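Local coordinates for cobalamin (Vitamin B12) biosynthesis CbiX protein (Marinobacter aquaeolei, PDB 3LYH) that is probably a metal-binding lyase of the CbiX chelatase family, whose members include enzymes that insert cobalt into sirohydrochlorin for vitamin B12, at residues Pro5-Leu10 against Asp51-Arg56; Glu29-Val32 against Asn37-Ile40. All coordinates share one frame; numbering follows the deposited sequence.

Interaction 1 of 2, residues Pro5-Leu10 against Asp51-Arg56; sequences PHQIIL and DTIVNR
Ile-9 on strand 6-12 meets Ile-53 and Val-54 on helix 50-59 in the helix-on-sheet packing of an alpha/beta fold. The axes of strand segment 6-10 and helix segment 51-56 approach to 10.2 Å, with N-to-C directions 166° apart, so the helix runs nearly antiparallel to the strand it covers. The backbones come nearest at Ile-9 and Ile-53, whose CA atoms are 7.7 Å apart. One branch of Ile-9, CG1 and its CD1 methyl, makes the contact. Ile-9 CG1 lies 3.8 Å from Ile-53 CG2, and the two side chains slide past each other in opposite directions. Beyond that pair, Ile-9 CD1 reaches on to Val-54 CG2, also at 3.8 Å, and here the side chains cross at about a right angle. The extended end of Ile-9 (chi2 176°) explains this reach: it carries CD1 past Ile-53 to the next helical residue, while Ile-53 CG2 remains close to both CG1 and CD1. No hydrogen bond joins the segments, and the touching residues are buried, as expected of an apolar core layer. Phe-65 of strand 64-69 and Ala-41 of strand 38-42 add to the packing around Ile-9, and His-93 of helix 78-93 touches Val-54. Ile-8 points away from helix 50-59 and packs on Leu-121 of the second subunit, so one strand face meets that helix and the other the second subunit and, at Leu-10, helix 18-34.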
ATOM      1  N   PRO B   5      19.506   9.023  19.322  1.00 38.08           N
ATOM      2  CA  PRO B   5      18.090   8.814  18.947  1.00 35.21           C
ATOM      3  C   PRO B   5      17.991   8.628  17.432  1.00 29.83           C
ATOM      4  O   PRO B   5      18.702   9.307  16.683  1.00 28.57           O
ATOM      5  CB  PRO B   5      17.410  10.129  19.334  1.00 35.31           C
ATOM      6  CG  PRO B   5      18.468  11.148  19.154  1.00 34.82           C
ATOM      7  CD  PRO B   5      19.801  10.464  19.477  1.00 40.62           C
ATOM      8  N   HIS B   6      17.112   7.724  17.010  1.00 27.32           N
ATOM      9  CA  HIS B   6      17.050   7.275  15.632  1.00 23.81           C
ATOM     10  C   HIS B   6      15.738   7.725  15.007  1.00 23.92           C
ATOM     11  O   HIS B   6      14.626   7.368  15.470  1.00 24.17           O
ATOM     12  CB  HIS B   6      17.167   5.771  15.592  1.00 25.66           C
ATOM     13  CG  HIS B   6      17.532   5.242  14.252  1.00 33.28           C
ATOM     14  ND1 HIS B   6      18.834   4.934  13.913  1.00 41.05           N
ATOM     15  CD2 HIS B   6      16.781   4.996  13.154  1.00 22.17           C
ATOM     16  CE1 HIS B   6      18.860   4.509  12.661  1.00 42.98           C
ATOM     17  NE2 HIS B   6      17.626   4.520  12.189  1.00 30.26           N
ATOM     18  N   GLN B   7      15.858   8.532  13.959  1.00 16.53           N
ATOM     19  CA  GLN B   7      14.670   9.118  13.323  1.00 14.15           C
ATOM     20  C   GLN B   7      14.149   8.155  12.300  1.00 12.83           C
ATOM     21  O   GLN B   7      14.903   7.707  11.457  1.00 15.67           O
ATOM     22  CB  GLN B   7      15.026  10.427  12.619  1.00 15.86           C
ATOM     23  CG  GLN B   7      13.865  11.082  11.842  1.00 14.02           C
ATOM     24  CD  GLN B   7      12.809  11.779  12.718  1.00 17.53           C
ATOM     25  OE1 GLN B   7      11.593  11.742  12.409  1.00 19.34           O
ATOM     26  NE2 GLN B   7      13.261  12.448  13.767  1.00 13.25           N
ATOM     27  N   ILE B   8      12.861   7.850  12.363  1.00 12.29           N
ATOM     28  CA  ILE B   8      12.179   7.119  11.308  1.00 11.86           C
ATOM     29  C   ILE B   8      11.510   8.140  10.385  1.00 12.08           C
ATOM     30  O   ILE B   8      10.831   9.056  10.828  1.00 11.94           O
ATOM     31  CB  ILE B   8      11.099   6.189  11.887  1.00 13.36           C
ATOM     32  CG1 ILE B   8      11.736   5.024  12.654  1.00 12.12           C
ATOM     33  CG2 ILE B   8      10.142   5.683  10.784  1.00 14.39           C
ATOM     34  CD1 ILE B   8      12.295   3.910  11.703  1.00 15.05           C
ATOM     35  N   ILE B   9      11.728   7.969   9.088  1.00 11.21           N
ATOM     36  CA  ILE B   9      11.039   8.718   8.050  1.00 11.32           C
ATOM     37  C   ILE B   9      10.199   7.729   7.265  1.00  9.54           C
ATOM     38  O   ILE B   9      10.752   6.823   6.612  1.00 11.96           O
ATOM     39  CB  ILE B   9      12.008   9.463   7.108  1.00 10.33           C
ATOM     40  CG1 ILE B   9      12.865  10.394   7.932  1.00 13.06           C
ATOM     41  CG2 ILE B   9      11.209  10.307   6.085  1.00 16.94           C
ATOM     42  CD1 ILE B   9      13.957  11.160   7.152  1.00 17.38           C
ATOM     43  N   LEU B  10       8.885   7.901   7.324  1.00  9.23           N
ATOM     44  CA  LEU B  10       7.936   7.125   6.502  1.00  8.43           C
ATOM     45  C   LEU B  10       7.839   7.841   5.195  1.00 11.25           C
ATOM     46  O   LEU B  10       7.413   8.991   5.175  1.00 13.47           O
ATOM     47  CB  LEU B  10       6.567   6.980   7.145  1.00  8.81           C
ATOM     48  CG  LEU B  10       6.534   6.340   8.520  1.00 11.61           C
ATOM     49  CD1 LEU B  10       5.123   6.233   9.113  1.00 14.35           C
ATOM     50  CD2 LEU B  10       7.222   5.024   8.546  1.00 22.96           C
ATOM     51  N   ASP B  51      14.239  16.386   2.555  1.00 19.41           N
ATOM     52  CA  ASP B  51      15.202  17.359   3.011  0.50 19.62           C
ATOM     53  C   ASP B  51      14.685  18.107   4.236  1.00 18.00           C
ATOM     54  O   ASP B  51      15.446  18.308   5.170  1.00 21.40           O
ATOM     55  CB  ASP B  51      15.608  18.348   1.905  0.50 20.09           C
ATOM     56  CG  ASP B  51      17.011  18.864   2.103  0.50 20.03           C
ATOM     57  OD1 ASP B  51      17.179  19.910   2.753  0.50 30.35           O
ATOM     58  OD2 ASP B  51      17.945  18.200   1.628  0.50 28.01           O
ATOM     59  N   THR B  52      13.393  18.485   4.237  1.00 18.93           N
ATOM     60  CA  THR B  52      12.802  19.220   5.351  1.00 19.28           C
ATOM     61  C   THR B  52      12.784  18.424   6.632  1.00 19.18           C
ATOM     62  O   THR B  52      13.102  18.954   7.687  1.00 18.72           O
ATOM     63  CB  THR B  52      11.371  19.713   5.006  1.00 19.70           C
ATOM     64  OG1 THR B  52      11.468  20.722   4.007  1.00 25.41           O
ATOM     65  CG2 THR B  52      10.666  20.271   6.236  1.00 22.37           C
ATOM     66  N   ILE B  53      12.440  17.142   6.539  1.00 17.22           N
ATOM     67  CA  ILE B  53      12.463  16.285   7.714  1.00 15.81           C
ATOM     68  C   ILE B  53      13.894  16.058   8.217  1.00 15.99           C
ATOM     69  O   ILE B  53      14.158  16.057   9.436  1.00 16.41           O
ATOM     70  CB  ILE B  53      11.726  14.957   7.448  1.00 13.61           C
ATOM     71  CG1 ILE B  53      10.252  15.201   7.130  1.00 16.96           C
ATOM     72  CG2 ILE B  53      11.851  13.993   8.670  1.00 15.93           C
ATOM     73  CD1 ILE B  53       9.469  15.972   8.207  1.00 18.68           C
ATOM     74  N   VAL B  54      14.825  15.835   7.294  1.00 17.94           N
ATOM     75  CA  VAL B  54      16.211  15.598   7.710  1.00 18.54           C
ATOM     76  C   VAL B  54      16.782  16.867   8.329  1.00 18.79           C
ATOM     77  O   VAL B  54      17.380  16.816   9.394  1.00 19.10           O
ATOM     78  CB  VAL B  54      17.100  15.059   6.556  1.00 19.68           C
ATOM     79  CG1 VAL B  54      18.553  15.086   6.983  1.00 18.80           C
ATOM     80  CG2 VAL B  54      16.656  13.647   6.130  1.00 22.70           C
ATOM     81  N   ASN B  55      16.516  18.000   7.677  1.00 21.02           N
ATOM     82  CA  ASN B  55      16.955  19.319   8.163  1.00 25.25           C
ATOM     83  C   ASN B  55      16.438  19.575   9.586  1.00 24.78           C
ATOM     84  O   ASN B  55      17.167  20.047  10.452  1.00 27.96           O
ATOM     85  CB  ASN B  55      16.492  20.405   7.183  1.00 25.38           C
ATOM     86  CG  ASN B  55      17.343  21.654   7.228  1.00 36.13           C
ATOM     87  OD1 ASN B  55      18.533  21.617   6.926  1.00 38.53           O
ATOM     88  ND2 ASN B  55      16.726  22.779   7.583  1.00 39.68           N
ATOM     89  N   ARG B  56      15.183  19.200   9.830  1.00 25.34           N
ATOM     90  CA  ARG B  56      14.537  19.370  11.126  1.00 26.41           C
ATOM     91  C   ARG B  56      15.060  18.440  12.232  1.00 25.49           C
ATOM     92  O   ARG B  56      15.223  18.870  13.381  1.00 27.64           O
ATOM     93  CB  ARG B  56      13.005  19.152  10.994  1.00 28.26           C
ATOM     94  CG  ARG B  56      12.193  20.362  10.565  1.00 31.38           C
ATOM     95  CD  ARG B  56      10.767  20.284  11.152  1.00 39.70           C
ATOM     96  NE  ARG B  56       9.804  21.064  10.373  1.00 42.12           N
ATOM     97  CZ  ARG B  56       8.882  20.574   9.534  1.00 52.98           C
ATOM     98  NH1 ARG B  56       8.720  19.261   9.336  1.00 51.54           N
ATOM     99  NH2 ARG B  56       8.091  21.426   8.876  1.00 55.33           N
TER

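Interaction 2 of 2, residues Glu29-Val32 against Asn37-Ile40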
ATOM      1  N   GLU B  29      -0.139   7.939  10.885  1.00 11.43           N
ATOM      2  CA  GLU B  29      -0.502   8.571  12.165  1.00 12.44           C
ATOM      3  C   GLU B  29      -0.266   7.675  13.413  1.00  9.39           C
ATOM      4  O   GLU B  29       0.302   8.165  14.369  1.00  9.46           O
ATOM      5  CB  GLU B  29      -1.953   9.053  12.130  1.00 16.05           C
ATOM      6  CG  GLU B  29      -2.310   9.923  13.233  1.00 21.46           C
ATOM      7  CD  GLU B  29      -3.607  10.666  12.955  1.00 32.59           C
ATOM      8  OE1 GLU B  29      -4.626  10.009  12.697  1.00 36.92           O
ATOM      9  OE2 GLU B  29      -3.584  11.906  12.974  1.00 51.58           O
ATOM     10  N   PRO B  30      -0.648   6.395  13.378  1.00 10.99           N
ATOM     11  CA  PRO B  30      -0.309   5.532  14.563  1.00 10.59           C
ATOM     12  C   PRO B  30       1.200   5.486  14.889  1.00 12.48           C
ATOM     13  O   PRO B  30       1.599   5.559  16.062  1.00 10.28           O
ATOM     14  CB  PRO B  30      -0.853   4.170  14.159  1.00 12.88           C
ATOM     15  CG  PRO B  30      -1.977   4.525  13.237  1.00 11.42           C
ATOM     16  CD  PRO B  30      -1.411   5.613  12.391  1.00 13.94           C
ATOM     17  N   THR B  31       2.044   5.410  13.862  1.00  8.50           N
ATOM     18  CA  THR B  31       3.497   5.457  14.074  1.00  9.37           C
ATOM     19  C   THR B  31       3.959   6.783  14.631  1.00 11.47           C
ATOM     20  O   THR B  31       4.645   6.861  15.662  1.00 11.14           O
ATOM     21  CB  THR B  31       4.280   5.173  12.781  1.00 10.85           C
ATOM     22  OG1 THR B  31       3.961   3.855  12.318  1.00 11.53           O
ATOM     23  CG2 THR B  31       5.811   5.278  13.018  1.00 12.90           C
ATOM     24  N   VAL B  32       3.563   7.846  13.955  1.00 10.79           N
ATOM     25  CA  VAL B  32       4.095   9.145  14.331  0.50 11.91           C
ATOM     26  C   VAL B  32       3.602   9.604  15.708  1.00 10.75           C
ATOM     27  O   VAL B  32       4.354  10.311  16.408  1.00 11.13           O
ATOM     28  CB  VAL B  32       3.960  10.211  13.223  0.50 12.46           C
ATOM     29  CG1 VAL B  32       4.586   9.694  11.944  0.50 14.34           C
ATOM     30  CG2 VAL B  32       2.546  10.608  13.008  0.50 12.81           C
ATOM     31  N   ASN B  37      10.317  10.462  17.458  1.00 12.16           N
ATOM     32  CA  ASN B  37      11.226  10.708  16.318  1.00 14.73           C
ATOM     33  C   ASN B  37      10.810   9.930  15.074  1.00 12.39           C
ATOM     34  O   ASN B  37      11.614   9.184  14.472  1.00 15.13           O
ATOM     35  CB  ASN B  37      12.666  10.402  16.683  1.00 13.64           C
ATOM     36  CG  ASN B  37      13.089  11.105  17.970  1.00 16.46           C
ATOM     37  OD1 ASN B  37      12.905  12.315  18.092  1.00 18.44           O
ATOM     38  ND2 ASN B  37      13.608  10.339  18.952  1.00 22.74           N
ATOM     39  N   ALA B  38       9.528  10.056  14.732  1.00 11.30           N
ATOM     40  CA  ALA B  38       8.992   9.448  13.517  1.00 12.00           C
ATOM     41  C   ALA B  38       8.146  10.484  12.766  1.00 11.55           C
ATOM     42  O   ALA B  38       7.419  11.235  13.377  1.00 14.42           O
ATOM     43  CB  ALA B  38       8.210   8.115  13.853  1.00 12.36           C
ATOM     44  N   ALA B  39       8.316  10.538  11.434  1.00 10.07           N
ATOM     45  CA  ALA B  39       7.630  11.558  10.623  1.00 11.58           C
ATOM     46  C   ALA B  39       7.359  11.016   9.230  1.00 11.22           C
ATOM     47  O   ALA B  39       8.115  10.144   8.744  1.00 13.51           O
ATOM     48  CB  ALA B  39       8.476  12.807  10.537  1.00 12.62           C
ATOM     49  N   ILE B  40       6.299  11.501   8.619  1.00 11.48           N
ATOM     50  CA  ILE B  40       6.071  11.197   7.190  1.00 12.45           C
ATOM     51  C   ILE B  40       6.779  12.259   6.350  1.00 11.45           C
ATOM     52  O   ILE B  40       6.884  13.426   6.766  1.00 14.10           O
ATOM     53  CB  ILE B  40       4.562  11.159   6.789  1.00 11.64           C
ATOM     54  CG1 ILE B  40       4.397  10.599   5.389  1.00 14.05           C
ATOM     55  CG2 ILE B  40       3.865  12.563   6.967  1.00 14.62           C
ATOM     56  CD1 ILE B  40       3.000  10.196   5.019  1.00 14.93           C
TER
HETATM   57  O   HOH W   1       7.148  10.851  16.451  1.00 13.37           O
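The oxygen of water 1 is gripped from two sides, one from each segment: it donates to Val-32 O at 2.8 Å and accepts from Ala-38 N at 3.0 Å. Seen from the water, the two partners subtend about 135°, so it spans the gap between the last turns of helix 18-34 and the first residue of strand 38-42. No direct hydrogen bond joins 29-32 to 37-40, which leaves this water as the polar link found between them. Val-32 O belongs to the C-terminal part of the helix, where the helix dipole would tend to strengthen it as an acceptor. Beside the bridge the contact is apolar. Thr-31 CG2 meets Ala-38 CB at 3.8 Å, because the methyl stands anti to the backbone N (OG1 at chi1 -61°) and is thereby directed at the strand. Val-32 CG1 leans over the strand backbone, 3.5 Å from Ala-38 O and 3.8 Å from Ala-39 CA. These Val-32 distances describe one of two deposited conformers and carry correspondingly less weight. The backbones are close: the CA atoms of Val-32 and Ala-38 are 5.0 Å apart, a spacing that the small Ala-38 side chain, directed at the helix, accommodates. Farther along, Ile-40 packs on Phe-24, Glu-25 and Ala-28 of the same helix, while Thr-31 also touches Leu-10 on strand 6-12 and Arg-114 of the second subunit. Helix 18-34 joined by a short turn to strand 38-42, parallel to strand 6-12, is the second half of a beta-alpha-beta crossover.

How the interactions relate
The two contacts have centres 10 Å apart and share one parallel sheet, in which strands 6-12 and 38-42 are neighbours. Two probable backbone hydrogen bonds join them, Ile-8 N to Asn-37 O and Leu-10 N to Ala-39 O, both 2.8 Å. Along the chain the order is 5-10, 29-32, 37-40, 51-56, so interaction 2 falls between the two halves of interaction 1. Helix 18-34 lies against one face of this strand pair and helix 50-59 against the other: Ala-38 is directed at the first helix, Ile-9 at the second. Both contacts also touch the second subunit, which ties this layered sheet to the dimer interface.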